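Local coordinates for 1H-3-hydroxy-4-oxoquinoline 2,4-dioxygenase (Pseudomonas putida, PDB 3IBT), which catalyses the cofactor-independent, ring-cleaving dioxygenation of 3-hydroxy-1H-quinolin-4-one to N-formylanthranilate and carbon monoxide during oxoquinoline degradation, at residues S28-D33 against W178-R183; P42-D47 against A253-I258; D54-D59 against S70-Q75; I117-L122 against H244-E249; R190-P195 against M199-Q204. All blocks are in the same frame, centred on the assembly; numbering follows the deposited sequence.

Interaction 1: S28-D33 against W178-R183; sequences SGWCQD and WQRACR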
# COMPACT_ATOMS: atom_id res chain seq x y z
N SER A 28 -2.02 -3.01 -2.87
CA SER A 28 -2.19 -1.58 -3.18
C SER A 28 -2.73 -0.62 -2.04
O SER A 28 -2.96 -1.02 -0.90
CB SER A 28 -3.09 -1.46 -4.41
OG SER A 28 -4.42 -1.34 -3.96
N GLY A 29 -2.94 0.66 -2.37
CA GLY A 29 -3.68 1.53 -1.48
C GLY A 29 -5.16 1.41 -1.76
O GLY A 29 -5.58 0.56 -2.57
N TRP A 30 -5.96 2.24 -1.07
CA TRP A 30 -7.41 2.32 -1.29
C TRP A 30 -7.64 2.89 -2.67
O TRP A 30 -6.84 3.72 -3.12
CB TRP A 30 -8.07 3.26 -0.28
CG TRP A 30 -8.10 2.71 1.11
CD1 TRP A 30 -7.10 2.80 2.05
CD2 TRP A 30 -9.17 1.97 1.71
NE1 TRP A 30 -7.49 2.15 3.21
CE2 TRP A 30 -8.76 1.64 3.03
CE3 TRP A 30 -10.45 1.56 1.28
CZ2 TRP A 30 -9.58 0.92 3.92
CZ3 TRP A 30 -11.26 0.83 2.16
CH2 TRP A 30 -10.82 0.52 3.46
N CYS A 31 -8.70 2.45 -3.33
CA CYS A 31 -9.01 3.00 -4.63
C CYS A 31 -7.91 2.78 -5.66
O CYS A 31 -7.72 3.63 -6.56
CB CYS A 31 -9.27 4.49 -4.50
SG CYS A 31 -10.83 4.76 -3.70
N GLN A 32 -7.19 1.67 -5.49
CA GLN A 32 -6.17 1.23 -6.44
C GLN A 32 -6.32 -0.25 -6.79
O GLN A 32 -7.09 -1.03 -6.17
CB GLN A 32 -4.77 1.43 -5.92
CG GLN A 32 -4.17 2.72 -6.27
CD GLN A 32 -3.12 3.09 -5.24
OE1 GLN A 32 -3.15 2.57 -4.12
NE2 GLN A 32 -2.17 3.98 -5.60
N ASP A 33 -5.51 -0.63 -7.78
CA ASP A 33 -5.61 -1.94 -8.30
C ASP A 33 -4.32 -2.74 -8.36
O ASP A 33 -3.25 -2.23 -8.02
CB ASP A 33 -6.21 -1.87 -9.66
CG ASP A 33 -6.98 -3.06 -9.91
OD1 ASP A 33 -7.14 -3.75 -8.88
OD2 ASP A 33 -7.40 -3.34 -11.06
N TRP A 178 -14.12 6.20 -2.48
CA TRP A 178 -13.23 7.30 -2.19
C TRP A 178 -13.41 7.78 -0.73
O TRP A 178 -12.44 8.17 -0.02
CB TRP A 178 -13.41 8.46 -3.20
CG TRP A 178 -12.38 9.52 -2.92
CD1 TRP A 178 -12.59 10.71 -2.32
CD2 TRP A 178 -10.96 9.42 -3.14
NE1 TRP A 178 -11.40 11.39 -2.18
CE2 TRP A 178 -10.39 10.62 -2.67
CE3 TRP A 178 -10.13 8.45 -3.70
CZ2 TRP A 178 -9.00 10.87 -2.74
CZ3 TRP A 178 -8.75 8.69 -3.75
CH2 TRP A 178 -8.21 9.89 -3.29
N GLN A 179 -14.66 7.73 -0.29
CA GLN A 179 -15.05 8.24 1.00
C GLN A 179 -14.69 7.27 2.08
O GLN A 179 -14.07 7.66 3.06
CB GLN A 179 -16.54 8.54 1.01
CG GLN A 179 -16.91 9.75 0.17
CD GLN A 179 -18.41 9.88 -0.07
OE1 GLN A 179 -19.21 9.19 0.57
NE2 GLN A 179 -18.78 10.77 -0.98
N ARG A 180 -15.07 6.00 1.93
CA ARG A 180 -14.68 5.00 2.91
C ARG A 180 -13.17 5.14 3.20
O ARG A 180 -12.73 5.09 4.36
CB ARG A 180 -15.06 3.58 2.48
CG ARG A 180 -14.48 2.50 3.43
CD ARG A 180 -15.44 1.41 3.87
NE ARG A 180 -15.80 0.54 2.75
CZ ARG A 180 -16.91 0.68 2.02
NH1 ARG A 180 -17.14 -0.14 1.01
NH2 ARG A 180 -17.78 1.64 2.31
N ALA A 181 -12.42 5.34 2.13
CA ALA A 181 -10.99 5.41 2.17
C ALA A 181 -10.55 6.52 3.12
O ALA A 181 -9.64 6.36 3.95
CB ALA A 181 -10.46 5.67 0.79
N CYS A 182 -11.25 7.63 3.02
CA CYS A 182 -10.91 8.78 3.83
C CYS A 182 -11.29 8.58 5.28
O CYS A 182 -10.48 8.85 6.17
CB CYS A 182 -11.44 10.06 3.21
SG CYS A 182 -10.60 10.26 1.61
N ARG A 183 -12.48 8.05 5.52
CA ARG A 183 -12.88 7.75 6.87
C ARG A 183 -11.84 6.83 7.48
O ARG A 183 -11.43 6.98 8.64
CB ARG A 183 -14.18 6.99 6.89
CG ARG A 183 -15.42 7.71 6.50
CD ARG A 183 -16.54 6.87 7.03
NE ARG A 183 -16.07 5.47 7.16
CZ ARG A 183 -16.56 4.45 6.45
NH1 ARG A 183 -17.56 4.64 5.54
NH2 ARG A 183 -16.07 3.22 6.66
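W30 lays its indole against one side of the helix that carries R180 and A181. Its CB starts the contact, 3.6 Å from A181 CB, and with CG beside the backbone N (chi1 -71°) the ring is led along that helix. CG still lies near A181 CB, while CD2 lies 3.9 Å from A181 CA. That CA rides over one face of the indole, 4.3 Å from the centroid of the five-membered ring, a CH-pi contact. CE3 is still beside A181, and at the far rim CZ3 reaches R180 CG at 3.8 Å. The R180 side chain crosses the indole at about a right angle, its guanidinium plane 82° from the ring, and its charged end makes a cation-pi contact with F68. W30 belongs to a type II beta turn, G29 to Q32, following strand 23-27 of the alpha/beta-hydrolase fold, while helix 175-192 comes from the helical insertion between strands 115-119 and 207-212. W30, C31 and Q32 of this turn probably bind substrate, as in related enzymes. C31 points its sulfur at the other tryptophan: SG lies 3.8 Å from W178 CE3, approaching that ring obliquely in a sulfur-aromatic contact.

Interaction 2: P42-D47 against A253-I258; sequences PLLARD and AVAQAI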
# COMPACT_ATOMS: atom_id res chain seq x y z
N PRO A 42 6.00 -7.80 -13.49
CA PRO A 42 6.71 -8.69 -14.43
C PRO A 42 8.20 -8.78 -14.13
O PRO A 42 8.80 -9.79 -14.43
CB PRO A 42 6.46 -8.03 -15.79
CG PRO A 42 5.18 -7.32 -15.60
CD PRO A 42 5.33 -6.71 -14.23
N LEU A 43 8.77 -7.76 -13.49
CA LEU A 43 10.16 -7.81 -13.11
C LEU A 43 10.37 -8.82 -11.98
O LEU A 43 11.25 -9.68 -12.08
CB LEU A 43 10.68 -6.42 -12.70
CG LEU A 43 10.54 -5.27 -13.71
CD1 LEU A 43 11.21 -4.00 -13.25
CD2 LEU A 43 11.09 -5.69 -15.08
N LEU A 44 9.57 -8.75 -10.92
CA LEU A 44 9.73 -9.66 -9.79
C LEU A 44 9.29 -11.09 -10.09
O LEU A 44 9.42 -11.97 -9.23
CB LEU A 44 8.97 -9.15 -8.56
CG LEU A 44 9.24 -7.75 -8.02
CD1 LEU A 44 8.17 -7.31 -7.00
CD2 LEU A 44 10.62 -7.65 -7.42
N ALA A 45 8.76 -11.35 -11.29
CA ALA A 45 8.26 -12.70 -11.64
C ALA A 45 9.40 -13.68 -11.94
O ALA A 45 9.18 -14.89 -12.17
CB ALA A 45 7.28 -12.65 -12.80
N ARG A 46 10.61 -13.14 -11.90
CA ARG A 46 11.83 -13.87 -12.17
C ARG A 46 12.21 -14.66 -10.91
O ARG A 46 12.63 -15.83 -11.01
CB ARG A 46 12.90 -12.83 -12.52
CG ARG A 46 14.17 -13.32 -13.26
CD ARG A 46 15.27 -12.17 -13.29
NE ARG A 46 15.63 -11.62 -11.96
CZ ARG A 46 16.65 -10.76 -11.71
NH1 ARG A 46 17.44 -10.33 -12.70
NH2 ARG A 46 16.88 -10.35 -10.45
N ASP A 47 12.05 -14.00 -9.75
CA ASP A 47 12.62 -14.46 -8.48
C ASP A 47 11.58 -14.97 -7.52
O ASP A 47 11.82 -15.93 -6.80
CB ASP A 47 13.37 -13.33 -7.80
CG ASP A 47 14.47 -12.79 -8.66
OD1 ASP A 47 15.01 -13.58 -9.45
OD2 ASP A 47 14.81 -11.58 -8.56
N ALA A 253 13.89 0.78 -10.24
CA ALA A 253 14.47 1.08 -8.94
C ALA A 253 13.79 0.26 -7.83
O ALA A 253 14.48 -0.47 -7.09
CB ALA A 253 14.41 2.50 -8.66
N VAL A 254 12.46 0.35 -7.75
CA VAL A 254 11.72 -0.42 -6.75
C VAL A 254 12.04 -1.92 -6.80
O VAL A 254 12.16 -2.56 -5.77
CB VAL A 254 10.22 -0.20 -6.85
CG1 VAL A 254 9.51 -1.06 -5.82
CG2 VAL A 254 9.89 1.24 -6.58
N ALA A 255 12.21 -2.49 -7.99
CA ALA A 255 12.38 -3.94 -8.08
C ALA A 255 13.70 -4.29 -7.43
O ALA A 255 13.86 -5.35 -6.78
CB ALA A 255 12.33 -4.39 -9.52
N GLN A 256 14.67 -3.41 -7.59
CA GLN A 256 15.99 -3.76 -7.15
C GLN A 256 16.02 -3.70 -5.63
O GLN A 256 16.71 -4.50 -4.98
CB GLN A 256 17.03 -2.86 -7.78
CG GLN A 256 18.43 -3.31 -7.45
CD GLN A 256 18.71 -4.71 -7.98
OE1 GLN A 256 18.06 -5.19 -8.94
NE2 GLN A 256 19.69 -5.37 -7.36
N ALA A 257 15.24 -2.78 -5.06
CA ALA A 257 15.18 -2.56 -3.62
C ALA A 257 14.46 -3.71 -2.94
O ALA A 257 14.89 -4.15 -1.86
CB ALA A 257 14.47 -1.27 -3.33
N ILE A 258 13.35 -4.16 -3.57
CA ILE A 258 12.58 -5.30 -3.08
C ILE A 258 13.48 -6.51 -3.13
O ILE A 258 13.68 -7.20 -2.14
CB ILE A 258 11.29 -5.53 -3.89
CG1 ILE A 258 10.30 -4.39 -3.64
CG2 ILE A 258 10.65 -6.86 -3.52
CD1 ILE A 258 9.14 -4.40 -4.57
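L43 and L44 reach toward the helix bearing A255 and I258, and both do so in the same shape. In each, CG is anti to the carbonyl carbon (chi1 -56°), and a second torsion near 180° carries the branched end toward that helix. L43 touches with CD1 alone, which rests 3.9 Å from A255 CB. L44 uses both methyls: CD1 meets I258 CD1 at 3.9 Å, and CD2 lies 4.0 Å from I258 CG2 and 4.2 Å from A255 CB. I258 offers both its branches because CG1 lies beside the backbone N (chi1 -69°) and CG2 beside the carbonyl carbon; the two side chains cross at about a right angle. Next to this apolar patch R46 grips D47 side-on: R46 NH2 is 3.1 Å from D47 OD2, which lies in the guanidinium plane and is met at its syn lone pair, while NE turns to OD1. D47 OD2 has a second salt-bridge partner in R259, beyond I258 on the same helix. Helix 40-44 and helix 251-261 thus pack together, L40 adding to the seam, and L44 and I258 both rest on L24 of strand 23-27.

Interaction 3: D54-D59 against S70-Q75; sequences DWRGHD and SQTLAQ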
# COMPACT_ATOMS: atom_id res chain seq x y z
N ASP A 54 -6.80 -7.67 -5.17
CA ASP A 54 -7.67 -6.50 -5.29
C ASP A 54 -8.59 -6.45 -4.08
O ASP A 54 -9.53 -7.26 -3.95
CB ASP A 54 -8.52 -6.53 -6.57
CG ASP A 54 -7.74 -6.95 -7.79
OD1 ASP A 54 -6.48 -6.79 -7.75
OD2 ASP A 54 -8.37 -7.43 -8.78
N TRP A 55 -8.32 -5.48 -3.23
CA TRP A 55 -9.08 -5.23 -2.03
C TRP A 55 -10.60 -5.36 -2.22
O TRP A 55 -11.12 -5.07 -3.30
CB TRP A 55 -8.73 -3.83 -1.57
CG TRP A 55 -7.35 -3.69 -1.03
CD1 TRP A 55 -6.45 -2.68 -1.28
CD2 TRP A 55 -6.72 -4.57 -0.10
NE1 TRP A 55 -5.29 -2.88 -0.56
CE2 TRP A 55 -5.44 -4.03 0.18
CE3 TRP A 55 -7.12 -5.75 0.54
CZ2 TRP A 55 -4.55 -4.65 1.05
CZ3 TRP A 55 -6.23 -6.36 1.40
CH2 TRP A 55 -4.96 -5.82 1.65
N ARG A 56 -11.30 -5.79 -1.16
CA ARG A 56 -12.76 -5.66 -1.12
C ARG A 56 -13.27 -4.48 -1.96
O ARG A 56 -12.81 -3.36 -1.78
CB ARG A 56 -13.24 -5.44 0.32
CG ARG A 56 -13.90 -6.63 0.93
CD ARG A 56 -14.49 -6.32 2.34
NE ARG A 56 -14.26 -7.56 3.17
CZ ARG A 56 -15.16 -8.64 3.19
NH1 ARG A 56 -16.39 -8.65 2.45
NH2 ARG A 56 -14.79 -9.73 3.98
N GLY A 57 -14.20 -4.72 -2.87
CA GLY A 57 -14.83 -3.61 -3.59
C GLY A 57 -14.00 -3.06 -4.72
O GLY A 57 -14.47 -2.21 -5.49
N HIS A 58 -12.77 -3.55 -4.80
CA HIS A 58 -11.82 -3.10 -5.80
C HIS A 58 -11.66 -4.03 -7.00
O HIS A 58 -10.94 -3.72 -7.95
CB HIS A 58 -10.49 -2.85 -5.13
CG HIS A 58 -10.50 -1.64 -4.26
ND1 HIS A 58 -10.76 -1.71 -2.92
CD2 HIS A 58 -10.37 -0.33 -4.56
CE1 HIS A 58 -10.74 -0.48 -2.41
NE2 HIS A 58 -10.50 0.37 -3.39
N ASP A 59 -12.36 -5.16 -6.97
CA ASP A 59 -12.33 -6.06 -8.10
C ASP A 59 -12.92 -5.39 -9.36
O ASP A 59 -13.55 -4.32 -9.28
CB ASP A 59 -13.03 -7.38 -7.75
CG ASP A 59 -14.41 -7.18 -7.10
OD1 ASP A 59 -14.52 -6.38 -6.12
OD2 ASP A 59 -15.38 -7.86 -7.57
N SER A 70 -10.41 -1.02 7.89
CA SER A 70 -9.03 -1.33 7.52
C SER A 70 -8.57 -2.63 8.20
O SER A 70 -7.60 -3.28 7.74
CB SER A 70 -8.09 -0.16 7.92
OG SER A 70 -6.79 -0.60 8.27
N GLN A 71 -9.25 -2.99 9.29
CA GLN A 71 -8.99 -4.25 10.02
C GLN A 71 -9.62 -5.51 9.41
O GLN A 71 -9.07 -6.60 9.57
CB GLN A 71 -9.34 -4.13 11.50
CG GLN A 71 -8.16 -3.66 12.32
CD GLN A 71 -8.58 -2.90 13.53
OE1 GLN A 71 -9.75 -2.53 13.68
NE2 GLN A 71 -7.63 -2.67 14.43
N THR A 72 -10.76 -5.35 8.73
CA THR A 72 -11.33 -6.48 8.00
C THR A 72 -10.53 -6.75 6.71
O THR A 72 -10.53 -7.90 6.26
CB THR A 72 -12.85 -6.33 7.69
OG1 THR A 72 -13.04 -5.55 6.50
CG2 THR A 72 -13.59 -5.68 8.86
N LEU A 73 -9.83 -5.73 6.15
CA LEU A 73 -9.04 -5.96 4.92
C LEU A 73 -7.90 -6.89 5.23
O LEU A 73 -7.64 -7.82 4.46
CB LEU A 73 -8.52 -4.68 4.29
CG LEU A 73 -9.56 -3.87 3.53
CD1 LEU A 73 -8.90 -2.61 2.94
CD2 LEU A 73 -10.15 -4.66 2.45
N ALA A 74 -7.25 -6.64 6.36
CA ALA A 74 -6.38 -7.59 7.05
C ALA A 74 -6.98 -8.99 7.13
O ALA A 74 -6.32 -10.00 6.82
CB ALA A 74 -6.15 -7.12 8.46
N GLN A 75 -8.21 -9.06 7.61
CA GLN A 75 -8.86 -10.32 7.78
C GLN A 75 -9.01 -11.06 6.44
O GLN A 75 -8.74 -12.26 6.35
CB GLN A 75 -10.21 -10.09 8.46
CG GLN A 75 -10.07 -9.75 9.92
CD GLN A 75 -9.56 -10.94 10.70
OE1 GLN A 75 -10.37 -11.95 10.92
NE2 GLN A 75 -8.21 -10.87 11.09
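The backbone N of H58 closes a type II turn with a sound bond of 2.7 Å to W55 O, and H58 ND1 leans weakly on two carbonyls, W55 O at 3.4 Å and R56 O at 2.9 Å. H58 NE2 also bonds the backbone N of C31. From this turn the W55 ring reaches helix 70-83, where L73 CD1 sits over one face near the rim and L73 CD2 touches W55 CE3 at 3.7 Å. The turn follows strand 49-53 of the alpha/beta-hydrolase sheet, and the contact brings it against the helix that comes next in the chain. Replacing W55 with an alanine would probably leave L73 without the aromatic face it packs on and the carbonyl of S28 without the NE1 donor it now has. L73 CD2 is shared, lying also 3.8 Å from R56 CB. Farther out, the R56 chain is bent at its third torsion (chi3 -143°), and NE merely approaches T72 OG1, 4.1 Å away; its NH2 forms a salt bridge with D76, one turn along the helix.

Interaction 4: I117-L122 against H244-E249; sequences IIIDWL and HFPSLE. Unlike the reference sequence in segment 117-122: I118 (reference Val).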
# COMPACT_ATOMS: atom_id res chain seq x y z
N ILE A 117 7.72 -4.68 3.52
CA ILE A 117 8.07 -3.45 2.83
C ILE A 117 6.85 -2.65 2.66
O ILE A 117 5.77 -3.15 2.40
CB ILE A 117 8.60 -3.73 1.44
CG1 ILE A 117 9.89 -4.55 1.52
CG2 ILE A 117 8.74 -2.40 0.64
CD1 ILE A 117 10.51 -4.81 0.27
N ILE A 118 7.04 -1.36 2.77
CA ILE A 118 5.98 -0.39 2.59
C ILE A 118 6.49 0.66 1.62
O ILE A 118 7.68 0.93 1.57
CB ILE A 118 5.63 0.24 3.92
CG1 ILE A 118 6.93 0.59 4.67
CG2 ILE A 118 4.79 -0.73 4.74
CD1 ILE A 118 6.70 1.02 6.06
N ILE A 119 5.59 1.23 0.85
CA ILE A 119 5.99 2.14 -0.20
C ILE A 119 5.18 3.42 -0.07
O ILE A 119 3.95 3.40 -0.09
CB ILE A 119 5.79 1.51 -1.59
CG1 ILE A 119 6.64 0.25 -1.71
CG2 ILE A 119 6.14 2.49 -2.68
CD1 ILE A 119 6.50 -0.46 -3.00
N ASP A 120 5.85 4.55 0.09
CA ASP A 120 5.18 5.82 0.01
C ASP A 120 3.99 5.93 0.92
O ASP A 120 2.90 6.34 0.50
CB ASP A 120 4.80 6.19 -1.42
CG ASP A 120 5.23 7.63 -1.74
OD1 ASP A 120 6.17 7.79 -2.54
OD2 ASP A 120 4.69 8.60 -1.12
N TRP A 121 4.24 5.58 2.18
CA TRP A 121 3.35 5.75 3.31
C TRP A 121 3.80 7.00 4.05
O TRP A 121 4.97 7.08 4.48
CB TRP A 121 3.65 4.61 4.24
CG TRP A 121 2.61 4.33 5.22
CD1 TRP A 121 1.33 4.78 5.21
CD2 TRP A 121 2.72 3.46 6.33
NE1 TRP A 121 0.66 4.27 6.25
CE2 TRP A 121 1.47 3.43 6.96
CE3 TRP A 121 3.77 2.69 6.87
CZ2 TRP A 121 1.22 2.66 8.10
CZ3 TRP A 121 3.52 1.91 8.00
CH2 TRP A 121 2.24 1.90 8.60
N LEU A 122 2.88 7.96 4.22
CA LEU A 122 3.19 9.23 4.85
C LEU A 122 3.38 9.06 6.35
O LEU A 122 2.43 8.87 7.12
CB LEU A 122 2.09 10.25 4.52
CG LEU A 122 2.15 11.66 5.11
CD1 LEU A 122 3.25 12.52 4.50
CD2 LEU A 122 0.79 12.30 4.93
N HIS A 244 4.04 10.09 -6.26
CA HIS A 244 3.59 9.27 -5.13
C HIS A 244 3.64 7.73 -5.37
O HIS A 244 3.53 6.97 -4.41
CB HIS A 244 2.19 9.78 -4.68
CG HIS A 244 1.54 9.02 -3.55
ND1 HIS A 244 2.10 8.89 -2.30
CD2 HIS A 244 0.32 8.42 -3.48
CE1 HIS A 244 1.27 8.22 -1.51
NE2 HIS A 244 0.19 7.92 -2.20
N PHE A 245 3.85 7.26 -6.62
CA PHE A 245 3.79 5.81 -6.95
C PHE A 245 5.09 5.37 -7.56
O PHE A 245 5.23 5.23 -8.78
CB PHE A 245 2.67 5.54 -7.91
CG PHE A 245 1.54 6.46 -7.72
CD1 PHE A 245 1.51 7.67 -8.41
CD2 PHE A 245 0.50 6.14 -6.84
CE1 PHE A 245 0.43 8.57 -8.25
CE2 PHE A 245 -0.58 7.01 -6.67
CZ PHE A 245 -0.62 8.24 -7.38
N PRO A 246 6.09 5.17 -6.70
CA PRO A 246 7.37 4.72 -7.23
C PRO A 246 7.28 3.39 -8.01
O PRO A 246 8.13 3.08 -8.85
CB PRO A 246 8.25 4.59 -5.97
CG PRO A 246 7.34 4.66 -4.80
CD PRO A 246 6.11 5.37 -5.23
N SER A 247 6.26 2.59 -7.75
CA SER A 247 6.12 1.34 -8.47
C SER A 247 5.73 1.58 -9.93
O SER A 247 5.93 0.71 -10.75
CB SER A 247 5.05 0.51 -7.80
OG SER A 247 3.88 1.32 -7.68
N LEU A 248 5.19 2.76 -10.22
CA LEU A 248 4.79 3.10 -11.57
C LEU A 248 5.85 3.95 -12.18
O LEU A 248 6.31 3.66 -13.27
CB LEU A 248 3.50 3.89 -11.56
CG LEU A 248 2.19 3.15 -11.36
CD1 LEU A 248 1.04 4.17 -11.31
CD2 LEU A 248 1.97 2.13 -12.47
N GLU A 249 6.24 5.01 -11.47
CA GLU A 249 7.27 5.93 -11.95
C GLU A 249 8.70 5.29 -12.10
O GLU A 249 9.46 5.61 -13.04
CB GLU A 249 7.33 7.17 -11.06
CG GLU A 249 8.12 8.28 -11.71
CD GLU A 249 8.29 9.51 -10.78
OE1 GLU A 249 8.11 9.35 -9.53
OE2 GLU A 249 8.59 10.63 -11.32
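The H244 imidazole takes the D120 carboxylate at its edge, with D120 OD2 near the ring plane and the carboxylate plane turned 83° from it. W153, a probable substrate-binding residue, stacks on the H244 ring, and H244 CB in turn sits over the centre of one face of the F245 ring. H244 ND1 gives a weak hydrogen bond to D120 OD2, 2.9 Å long but bent to 139°. H244 CG lies anti to the backbone N (chi1 178°), which swings the ring back toward D120. The other oxygen, D120 OD1, accepts from the backbone N atoms of S213 and Q214, and lies 3.6 Å from P246 CD. P246 also packs on the end of the strand: its CG meets I119 CG2, the two side chains running past each other in opposite directions. This is an acid-histidine pair like that of the hydrolases, but the acid follows strand 115-119 rather than strand 207-212, the classical place; S95 lies close to the ring. A leucine in place of D120 would probably leave H244 ND1 without its acceptor, and the imidazole freer to turn. As in related enzymes, D120 probably raises the basicity of H244, the likely proton acceptor and donor in the reaction; the two bonds to OD1 probably help keep the carboxylate in position for this.

Interaction 5: R190-P195 against M199-Q204; sequences RTWGSP and MDSLPQ. Unlike the reference sequence in segment 199-204: D200 (reference Glu).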
# COMPACT_ATOMS: atom_id res chain seq x y z
N ARG A 190 -5.83 8.75 13.76
CA ARG A 190 -6.44 9.13 15.04
C ARG A 190 -6.20 8.08 16.07
O ARG A 190 -6.12 8.37 17.24
CB ARG A 190 -7.95 9.26 14.89
CG ARG A 190 -8.38 10.27 13.87
CD ARG A 190 -9.02 11.54 14.50
NE ARG A 190 -9.69 12.33 13.45
CZ ARG A 190 -10.79 11.93 12.79
NH1 ARG A 190 -11.41 10.75 13.03
NH2 ARG A 190 -11.29 12.73 11.85
N THR A 191 -6.09 6.84 15.64
CA THR A 191 -5.83 5.75 16.57
C THR A 191 -4.36 5.72 17.01
O THR A 191 -4.07 5.65 18.20
CB THR A 191 -6.27 4.43 15.92
OG1 THR A 191 -7.67 4.54 15.65
CG2 THR A 191 -5.99 3.20 16.81
N TRP A 192 -3.46 5.82 16.03
CA TRP A 192 -2.06 5.48 16.24
C TRP A 192 -1.21 6.70 16.30
O TRP A 192 -0.07 6.67 16.82
CB TRP A 192 -1.59 4.61 15.10
CG TRP A 192 -2.34 3.31 15.02
CD1 TRP A 192 -3.30 2.98 14.13
CD2 TRP A 192 -2.19 2.18 15.89
NE1 TRP A 192 -3.78 1.71 14.39
CE2 TRP A 192 -3.11 1.20 15.46
CE3 TRP A 192 -1.35 1.90 16.99
CZ2 TRP A 192 -3.23 -0.04 16.08
CZ3 TRP A 192 -1.47 0.66 17.61
CH2 TRP A 192 -2.41 -0.29 17.15
N GLY A 193 -1.75 7.80 15.78
CA GLY A 193 -1.03 9.07 15.72
C GLY A 193 -0.37 9.12 14.36
O GLY A 193 -0.62 10.04 13.59
N SER A 194 0.47 8.12 14.04
CA SER A 194 1.19 8.13 12.80
C SER A 194 1.64 6.74 12.52
O SER A 194 1.79 5.94 13.44
CB SER A 194 2.45 8.97 12.97
OG SER A 194 3.27 8.35 13.94
N PRO A 195 1.91 6.44 11.25
CA PRO A 195 2.67 5.24 10.93
C PRO A 195 3.86 5.02 11.85
O PRO A 195 4.05 3.91 12.31
CB PRO A 195 3.14 5.52 9.54
CG PRO A 195 2.09 6.30 8.96
CD PRO A 195 1.51 7.16 10.04
N MSE A 199 4.20 1.57 14.25
CA MSE A 199 5.30 0.63 14.11
C MSE A 199 6.06 0.50 15.41
O MSE A 199 6.38 -0.61 15.86
CB MSE A 199 6.23 1.06 12.95
CG MSE A 199 5.63 0.88 11.55
SE MSE A 199 6.73 1.39 9.93
CE MSE A 199 6.77 3.38 10.12
N ASP A 200 6.32 1.64 16.03
CA ASP A 200 7.03 1.67 17.28
C ASP A 200 6.27 0.88 18.40
O ASP A 200 6.85 0.53 19.43
CB ASP A 200 7.26 3.14 17.64
CG ASP A 200 8.59 3.38 18.42
OD1 ASP A 200 9.25 2.38 18.83
OD2 ASP A 200 8.96 4.58 18.62
N SER A 201 5.01 0.54 18.18
CA SER A 201 4.23 -0.09 19.22
C SER A 201 3.98 -1.56 18.96
O SER A 201 3.22 -2.20 19.70
CB SER A 201 2.90 0.63 19.41
OG SER A 201 2.00 0.22 18.40
N LEU A 202 4.57 -2.10 17.91
CA LEU A 202 4.57 -3.55 17.77
C LEU A 202 5.46 -4.11 18.88
O LEU A 202 6.50 -3.52 19.22
CB LEU A 202 5.06 -4.00 16.39
CG LEU A 202 4.48 -3.36 15.13
CD1 LEU A 202 5.42 -3.58 14.02
CD2 LEU A 202 3.20 -3.96 14.78
N PRO A 203 5.03 -5.22 19.51
CA PRO A 203 5.82 -5.89 20.58
C PRO A 203 7.16 -6.48 20.10
O PRO A 203 8.15 -6.51 20.85
CB PRO A 203 4.90 -7.01 21.08
CG PRO A 203 3.89 -7.21 19.96
CD PRO A 203 3.72 -5.87 19.29
N GLN A 204 7.18 -6.97 18.86
CA GLN A 204 8.35 -7.56 18.24
C GLN A 204 8.39 -7.02 16.82
O GLN A 204 7.46 -7.22 16.02
CB GLN A 204 8.22 -9.07 18.21
CG GLN A 204 8.16 -9.72 19.57
CD GLN A 204 8.22 -11.25 19.46
OE1 GLN A 204 8.25 -11.80 18.34
NE2 GLN A 204 8.25 -11.94 20.61
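P195 and M199 are one helical turn apart, and the selenomethionine side chain of M199 lies along the bond that joins them. M199 N donates to P195 O at 3.0 Å, almost straight at 165°. The side chain of M199 starts beside its backbone N, and the bend at chi3 (-69°) turns its methyl back toward the same carbonyl, so that CE lies 3.5 Å from P195 O and 4.3 Å from P195 CB. The second pair meets differently. W192 reaches across from the end of helix 175-192 and brings CZ3 to 3.6 Å from S201 OG, the hydroxyl approaching the indole obliquely. T191 CG2 lies over one face of that ring, and R198 makes a cation-pi contact with it. Between the two helices G193 breaks the run with positive phi, and S194 is the N-cap of helix 195-200, its OG bonded to the backbone N of D197. The polar end of S201 is likewise spoken for, since OG bonds to the carbonyl O of R198. Across this corner the one hydrogen bond is therefore M199 N to P195 O; carbons of M199 line that oxygen, and the W192 rim lies by a hydroxyl already bonded.

All five contacts belong to one alpha/beta-hydrolase fold. Along the chain interactions 1 and 2 alternate, 3 falls between the segments of 1, and 5 between those of 4. Interactions 1 and 3, centres about 10 Å apart, meet through loops at the C-terminal ends of strands 23-27 and 49-53, where alpha/beta-hydrolases carry their active site. Interaction 4, about 7 Å from the chain's centre, touches interaction 1 where Q32 packs on F245. Next to it, interaction 2 sets V254 against P246. Interactions 1 and 5 share helix 175-192; beyond its end, on helix 195-200, P195 and M199 pack on W121. Interactions 1 and 4 thus form the site, 3 braces the turn, and 2 and 5 pack helices around it.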